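Local structure of transcriptional regulator, putative (Vibrio cholerae O1 biovar eltor str. N16961, 3BJN) at residues K24-M29 / I155-Q160; S20-Q25 / G136-M141; S122-P127 / S149-I154. The protein is a putative transcriptional regulator of the IclR family, probably a DNA-binding repressor of allantoin and glyoxylate utilization operons, represented here by its C-terminal domain. All coordinates share one frame; numbering follows the deposited sequence.

Contact 1. Residues K24-M29 / I155-Q160; sequences KQTGEM and ILHVLQ
CB of Q25 sits over the centre of one face of the H157 imidazole, 3.6 Å from the ring centroid and 8° off the ring normal, a CH-pi contact. Q25 CG lies anti to the carbonyl carbon (chi1 -75°), and the chain runs on extended across the same ring, from its NE2 side past CE1 to ND1; the terminal amide is turned 31° from the ring plane. Q25 OE1 comes within 3.2 Å of H157 ND1, but the angle is too poor for a hydrogen bond, and ND1 gives its proton to another acceptor. That acceptor is Q160 OE1, 2.9 Å from H157 ND1 and three residues further along the same helix. The bond is nearly straight at the hydrogen and lies in the ring plane, which, with the water at NE2, would help to hold the imidazole's rotation. Q25 NE2 adds only a weak, bent bond to the same Q160 OE1, at 3.4 Å. T26 reaches the ring obliquely through CG2, 3.9 Å from H157 CD2, while its OG1 turns back to L22 O and also accepts from E28 N in an ST turn.

Two waters complete the junction. One lies 2.8 Å from H157 NE2, in the ring plane, and donates to Q25 O; the other donates to both Q25 OE1 and H157 O. Further out, R153 binds Q25 O and E28 forms a salt bridge with R146, two more ties to helix 144-163. Helix 12-26 ends here, with G27 leaving helical geometry at positive phi. The whole is a helix-helix packing contact of the IclR C-terminal, GAF-related domain, joining its first and last helices on one face of the antiparallel sheet.

Contact 2. Residues S20-Q25 / G136-M141; sequences SRLQKQ and GAISVM
L22 carries the helix side of this contact through one methyl, CD2, which meets CG2 of I138 at 3.5 Å, tighter than usual for two carbons. The two side chains run alongside each other, pointing in opposite senses. A less intimate approach is made to V140: its CG2 stands 4.0 Å from L22 CD2 and equally far from L22 CG, with the side chains crossing at a slant. I138 and V140 are alternate residues of strand 133-143, both directed at the helix, while S139 between them points to the other face of the sheet. With CG anti to its backbone N (chi1 178°), L22 sends its methyls forward from the helix. H157 and A30 also touch L22, so helix 144-163 and the neighbouring strand share in enclosing it.

The solvent side of helix 12-26 is looser: K24 is exposed and turned from the strand. R21, though exposed, lies against Q160, and Q23 binds R46 and E47 in a loop. L22 is thus the point where this part of helix 12-26 packs on strand 133-143, an alpha/beta layer packing of the GAF-like IclR C-terminal domain.

Contact 3. Residues S122-P127 / S149-I154; sequences SGISAP and SNKQRI
Both isoleucines that meet here, I124 and I154, have CG1 anti to the carbonyl carbon, with chi1 of -67° and -65°, and extend CD1 beyond it. In I124 this carries the CD1 methyl from the strand to the helix. In I154 the same torsion leaves CG2 turned to the strand, and it is this short branch that receives the I124 tip. I124 CD1 and I154 CG2 approach to 3.5 Å, closer than usual carbon packing, while I154 CB lies 3.8 Å from the same methyl. The two side chains cross at about a right angle. I154 CG2 also stands 3.9 Å from I124 CB, so it touches the strand residue at its root as well as at its tip. The contact is wholly apolar at this point and both residues are buried.

K151, three residues before I154, borders the I124 methyl with its backbone and its side chain: K151 O is 4.2 Å and K151 CG 4.4 Å from I124 CD1. K151 touches V112 as well. I124 is further packed by V112 and I155, and I154 by V140 of the adjoining strand. On the helix flank turned from the strand, R153 NH2 donates to N150 OD1 at 3.0 Å. The acceptor lies in the guanidinium plane, whereas the donor stands 54° above the carbonyl plane and so misses the lone pairs. N150 ND2 bonds R146 O within the same helix. S125, the next strand residue, turns to the other face and touches helix 67-76. The final helix therefore packs back on the strand before last, across a beta-beta-alpha unit of the IclR C-terminal domain, with helices on both faces of the sheet as in GAF-related folds.

How the contacts relate
Contact 1 lies on the same side of the chain's centre as each of the others. Contacts 1 and 2 have centres about 5 Å apart, 1 and 3 about 7 Å, and 2 and 3 about 9 Å. Helix 12-26 serves contacts 1 and 2, helix 144-163 serves 1 and 3, and the adjacent antiparallel strands 121-130 and 133-143 supply the sheet side of 3 and 2. Along the chain, helix 12-26 comes first, then the two strands, then helix 144-163, so contact 1 brings the first and last helices of the domain together. V158 joins the groups by packing on both V140 and A126. The result is a two-helix layer seated on neighbouring strands.

Contact 1. Residues K24-M29 / I155-Q160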
# COMPACT_ATOMS: atom_id res chain seq x y z
N LYS A 24 -5.66 13.91 -7.57
CA LYS A 24 -6.66 14.84 -8.14
C LYS A 24 -8.09 14.24 -8.20
O LYS A 24 -9.06 15.01 -8.29
CB LYS A 24 -6.20 15.29 -9.52
CG LYS A 24 -4.98 16.20 -9.43
CD LYS A 24 -4.63 16.60 -10.84
CE LYS A 24 -3.21 17.04 -10.93
NZ LYS A 24 -3.00 17.54 -12.34
N GLN A 25 -8.20 12.90 -8.14
CA GLN A 25 -9.49 12.19 -8.15
C GLN A 25 -10.07 12.04 -6.75
O GLN A 25 -11.29 12.01 -6.56
CB GLN A 25 -9.29 10.79 -8.73
CG GLN A 25 -9.10 10.77 -10.26
CD GLN A 25 -8.76 9.40 -10.74
OE1 GLN A 25 -8.04 8.65 -10.08
NE2 GLN A 25 -9.29 9.04 -11.90
N THR A 26 -9.18 11.90 -5.76
CA THR A 26 -9.62 11.63 -4.39
C THR A 26 -9.47 12.78 -3.42
O THR A 26 -10.07 12.76 -2.32
CB THR A 26 -8.81 10.44 -3.77
OG1 THR A 26 -7.42 10.78 -3.76
CG2 THR A 26 -9.01 9.15 -4.56
N GLY A 27 -8.60 13.73 -3.75
CA GLY A 27 -8.26 14.81 -2.80
C GLY A 27 -7.47 14.28 -1.62
O GLY A 27 -7.58 14.81 -0.50
N GLU A 28 -6.69 13.22 -1.85
CA GLU A 28 -5.87 12.63 -0.77
C GLU A 28 -4.44 12.38 -1.22
O GLU A 28 -4.13 12.28 -2.42
CB GLU A 28 -6.48 11.27 -0.35
CG GLU A 28 -7.94 11.34 0.12
CD GLU A 28 -8.17 12.16 1.41
OE1 GLU A 28 -7.21 12.52 2.13
OE2 GLU A 28 -9.36 12.45 1.71
N MSE A 29 -3.56 12.25 -0.22
CA MSE A 29 -2.18 11.79 -0.39
C MSE A 29 -2.18 10.40 -0.99
O MSE A 29 -3.03 9.57 -0.63
CB MSE A 29 -1.51 11.62 0.97
CG MSE A 29 -1.34 12.82 1.80
SE MSE A 29 0.00 12.29 3.12
CE MSE A 29 1.47 12.49 2.01
N ILE A 155 -11.35 3.31 -2.86
CA ILE A 155 -11.08 1.92 -3.33
C ILE A 155 -11.05 1.85 -4.87
O ILE A 155 -10.10 1.36 -5.46
CB ILE A 155 -12.13 0.97 -2.75
CG1 ILE A 155 -11.94 0.84 -1.23
CG2 ILE A 155 -12.12 -0.42 -3.49
CD1 ILE A 155 -13.12 0.17 -0.53
N LEU A 156 -12.09 2.37 -5.53
CA LEU A 156 -12.14 2.27 -7.00
C LEU A 156 -10.96 3.01 -7.64
O LEU A 156 -10.32 2.48 -8.56
CB LEU A 156 -13.49 2.74 -7.54
CG LEU A 156 -14.63 1.77 -7.19
CD1 LEU A 156 -15.92 2.44 -7.61
CD2 LEU A 156 -14.49 0.37 -7.85
N HIS A 157 -10.63 4.21 -7.16
CA HIS A 157 -9.54 4.96 -7.77
C HIS A 157 -8.16 4.32 -7.50
O HIS A 157 -7.27 4.35 -8.36
CB HIS A 157 -9.55 6.42 -7.29
CG HIS A 157 -10.61 7.27 -7.94
ND1 HIS A 157 -10.83 7.28 -9.31
CD2 HIS A 157 -11.48 8.15 -7.40
CE1 HIS A 157 -11.82 8.14 -9.57
NE2 HIS A 157 -12.19 8.71 -8.44
N VAL A 158 -8.01 3.71 -6.34
CA VAL A 158 -6.75 3.01 -6.00
C VAL A 158 -6.58 1.77 -6.88
O VAL A 158 -5.52 1.54 -7.46
CB VAL A 158 -6.72 2.68 -4.48
CG1 VAL A 158 -5.66 1.61 -4.14
CG2 VAL A 158 -6.47 3.96 -3.69
N LEU A 159 -7.65 0.99 -7.03
CA LEU A 159 -7.63 -0.14 -7.96
C LEU A 159 -7.29 0.34 -9.38
O LEU A 159 -6.47 -0.26 -10.07
CB LEU A 159 -8.98 -0.85 -7.93
CG LEU A 159 -9.25 -1.72 -6.69
CD1 LEU A 159 -10.72 -2.05 -6.55
CD2 LEU A 159 -8.37 -3.02 -6.76
N GLN A 160 -7.92 1.43 -9.80
CA GLN A 160 -7.73 2.00 -11.13
C GLN A 160 -6.27 2.41 -11.34
O GLN A 160 -5.68 2.13 -12.39
CB GLN A 160 -8.66 3.23 -11.24
CG GLN A 160 -8.57 3.96 -12.54
CD GLN A 160 -9.51 5.15 -12.57
OE1 GLN A 160 -9.92 5.68 -11.53
NE2 GLN A 160 -9.83 5.60 -13.78
O HOH W 1 -14.03 10.58 -7.54
O HOH W 2 -6.59 6.40 -10.34

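Contact 2. Residues S20-Q25 / G136-M141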
# COMPACT_ATOMS: atom_id res chain seq x y z
N SER A 20 -0.26 11.38 -9.46
CA SER A 20 -0.81 12.73 -9.67
C SER A 20 -2.32 12.68 -9.91
O SER A 20 -3.12 13.37 -9.27
CB SER A 20 -0.11 13.36 -10.85
OG SER A 20 -0.69 14.61 -11.18
N ARG A 21 -2.73 11.82 -10.86
CA ARG A 21 -4.16 11.68 -11.15
C ARG A 21 -4.95 11.20 -9.92
O ARG A 21 -6.04 11.70 -9.63
CB ARG A 21 -4.38 10.70 -12.31
CG ARG A 21 -5.86 10.54 -12.63
CD ARG A 21 -6.06 9.75 -13.91
NE ARG A 21 -5.67 8.36 -13.68
CZ ARG A 21 -6.13 7.31 -14.36
NH1 ARG A 21 -7.03 7.48 -15.33
NH2 ARG A 21 -5.68 6.09 -14.08
N LEU A 22 -4.39 10.22 -9.21
CA LEU A 22 -5.07 9.62 -8.07
C LEU A 22 -5.36 10.68 -7.02
O LEU A 22 -6.47 10.73 -6.47
CB LEU A 22 -4.19 8.52 -7.50
CG LEU A 22 -4.74 7.84 -6.27
CD1 LEU A 22 -6.19 7.30 -6.43
CD2 LEU A 22 -3.77 6.68 -5.99
N GLN A 23 -4.37 11.54 -6.73
CA GLN A 23 -4.65 12.62 -5.76
C GLN A 23 -5.68 13.62 -6.27
O GLN A 23 -6.51 14.10 -5.50
CB GLN A 23 -3.37 13.37 -5.40
CG GLN A 23 -3.61 14.61 -4.53
CD GLN A 23 -2.28 15.20 -4.06
OE1 GLN A 23 -1.42 15.54 -4.87
NE2 GLN A 23 -2.13 15.36 -2.77
N LYS A 24 -5.66 13.91 -7.57
CA LYS A 24 -6.66 14.84 -8.14
C LYS A 24 -8.09 14.24 -8.20
O LYS A 24 -9.06 15.01 -8.29
CB LYS A 24 -6.20 15.29 -9.52
CG LYS A 24 -4.98 16.20 -9.43
CD LYS A 24 -4.63 16.60 -10.84
CE LYS A 24 -3.21 17.04 -10.93
NZ LYS A 24 -3.00 17.54 -12.34
N GLN A 25 -8.20 12.90 -8.14
CA GLN A 25 -9.49 12.19 -8.15
C GLN A 25 -10.07 12.04 -6.75
O GLN A 25 -11.29 12.01 -6.56
CB GLN A 25 -9.29 10.79 -8.73
CG GLN A 25 -9.10 10.77 -10.26
CD GLN A 25 -8.76 9.40 -10.74
OE1 GLN A 25 -8.04 8.65 -10.08
NE2 GLN A 25 -9.29 9.04 -11.90
N GLY A 136 4.99 -3.95 -6.40
CA GLY A 136 4.76 -2.85 -5.48
C GLY A 136 3.30 -2.70 -5.12
O GLY A 136 2.50 -3.64 -5.28
N ALA A 137 2.95 -1.53 -4.61
CA ALA A 137 1.55 -1.27 -4.27
C ALA A 137 1.28 0.20 -4.42
O ALA A 137 2.16 1.01 -4.16
CB ALA A 137 1.23 -1.70 -2.86
N ILE A 138 0.04 0.54 -4.81
CA ILE A 138 -0.40 1.95 -4.78
C ILE A 138 -1.29 2.09 -3.57
O ILE A 138 -2.12 1.22 -3.30
CB ILE A 138 -1.24 2.31 -6.05
CG1 ILE A 138 -0.34 2.33 -7.29
CG2 ILE A 138 -2.03 3.65 -5.83
CD1 ILE A 138 0.65 3.49 -7.34
N SER A 139 -1.13 3.19 -2.84
CA SER A 139 -1.86 3.39 -1.60
C SER A 139 -2.36 4.82 -1.47
O SER A 139 -1.69 5.74 -1.95
CB SER A 139 -0.95 3.07 -0.43
OG SER A 139 -0.42 1.75 -0.52
N VAL A 140 -3.52 4.97 -0.85
CA VAL A 140 -3.96 6.28 -0.34
C VAL A 140 -3.92 6.18 1.17
O VAL A 140 -4.36 5.17 1.77
CB VAL A 140 -5.36 6.63 -0.84
CG1 VAL A 140 -6.06 7.70 0.06
CG2 VAL A 140 -5.28 7.08 -2.33
N MSE A 141 -3.36 7.22 1.79
CA MSE A 141 -3.29 7.38 3.25
C MSE A 141 -4.10 8.62 3.56
O MSE A 141 -3.80 9.69 3.03
CB MSE A 141 -1.84 7.58 3.70
CG MSE A 141 -0.95 6.38 3.46
SE MSE A 141 -0.20 6.45 1.65
CE MSE A 141 1.63 6.86 2.19

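Contact 3. Residues S122-P127 / S149-I154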
# COMPACT_ATOMS: atom_id res chain seq x y z
N SER A 122 -6.23 6.15 7.95
CA SER A 122 -6.57 4.87 7.30
C SER A 122 -5.71 4.67 6.06
O SER A 122 -5.14 5.65 5.54
CB SER A 122 -8.06 4.87 6.94
OG SER A 122 -8.87 4.92 8.11
N GLY A 123 -5.59 3.43 5.61
CA GLY A 123 -4.92 3.11 4.36
C GLY A 123 -5.80 2.28 3.45
O GLY A 123 -6.55 1.42 3.92
N ILE A 124 -5.71 2.55 2.14
CA ILE A 124 -6.39 1.72 1.13
C ILE A 124 -5.36 1.44 0.04
O ILE A 124 -4.73 2.36 -0.47
CB ILE A 124 -7.66 2.42 0.54
CG1 ILE A 124 -8.71 2.53 1.65
CG2 ILE A 124 -8.20 1.59 -0.63
CD1 ILE A 124 -9.96 3.43 1.36
N SER A 125 -5.13 0.16 -0.28
CA SER A 125 -4.00 -0.17 -1.14
C SER A 125 -4.32 -1.32 -2.09
O SER A 125 -5.12 -2.20 -1.77
CB SER A 125 -2.75 -0.52 -0.32
OG SER A 125 -2.54 0.42 0.71
N ALA A 126 -3.69 -1.27 -3.27
CA ALA A 126 -3.86 -2.33 -4.25
C ALA A 126 -2.50 -2.72 -4.84
O ALA A 126 -1.63 -1.87 -4.92
CB ALA A 126 -4.84 -1.90 -5.36
N PRO A 127 -2.33 -3.98 -5.23
CA PRO A 127 -1.00 -4.44 -5.68
C PRO A 127 -0.70 -4.00 -7.10
O PRO A 127 -1.61 -3.89 -7.94
CB PRO A 127 -1.14 -5.97 -5.66
CG PRO A 127 -2.62 -6.21 -5.98
CD PRO A 127 -3.34 -5.07 -5.32
N SER A 149 -16.41 8.89 4.54
CA SER A 149 -17.37 9.49 3.62
C SER A 149 -17.05 9.14 2.16
O SER A 149 -17.84 9.48 1.25
CB SER A 149 -17.32 11.02 3.76
OG SER A 149 -17.83 11.42 5.03
N ASN A 150 -15.90 8.51 1.94
CA ASN A 150 -15.38 8.35 0.56
C ASN A 150 -14.78 6.98 0.29
O ASN A 150 -13.93 6.82 -0.61
CB ASN A 150 -14.34 9.43 0.24
CG ASN A 150 -14.94 10.80 0.19
OD1 ASN A 150 -15.56 11.17 -0.79
ND2 ASN A 150 -14.79 11.56 1.29
N LYS A 151 -15.19 5.98 1.07
CA LYS A 151 -14.48 4.70 1.01
C LYS A 151 -14.52 4.02 -0.37
O LYS A 151 -13.46 3.64 -0.92
CB LYS A 151 -15.02 3.78 2.11
CG LYS A 151 -14.15 2.57 2.30
CD LYS A 151 -14.68 1.70 3.44
CE LYS A 151 -13.88 0.43 3.54
NZ LYS A 151 -14.56 -0.51 4.49
N GLN A 152 -15.73 3.88 -0.95
CA GLN A 152 -15.85 3.20 -2.24
C GLN A 152 -15.13 4.00 -3.33
O GLN A 152 -14.48 3.41 -4.21
CB GLN A 152 -17.34 2.99 -2.59
CG GLN A 152 -17.59 2.47 -4.02
CD GLN A 152 -17.33 0.97 -4.20
OE1 GLN A 152 -16.51 0.36 -3.50
NE2 GLN A 152 -18.02 0.38 -5.18
N ARG A 153 -15.23 5.32 -3.26
CA ARG A 153 -14.52 6.19 -4.21
C ARG A 153 -13.02 5.95 -4.16
O ARG A 153 -12.38 5.78 -5.19
CB ARG A 153 -14.82 7.65 -3.86
CG ARG A 153 -13.99 8.70 -4.59
CD ARG A 153 -14.29 10.04 -3.95
NE ARG A 153 -13.72 11.20 -4.66
CZ ARG A 153 -13.82 12.45 -4.23
NH1 ARG A 153 -13.31 13.43 -4.96
NH2 ARG A 153 -14.44 12.72 -3.08
N ILE A 154 -12.45 5.95 -2.97
CA ILE A 154 -11.00 5.72 -2.84
C ILE A 154 -10.61 4.33 -3.30
O ILE A 154 -9.65 4.18 -4.05
CB ILE A 154 -10.54 6.02 -1.41
CG1 ILE A 154 -10.76 7.53 -1.14
CG2 ILE A 154 -9.06 5.60 -1.23
CD1 ILE A 154 -10.65 7.90 0.36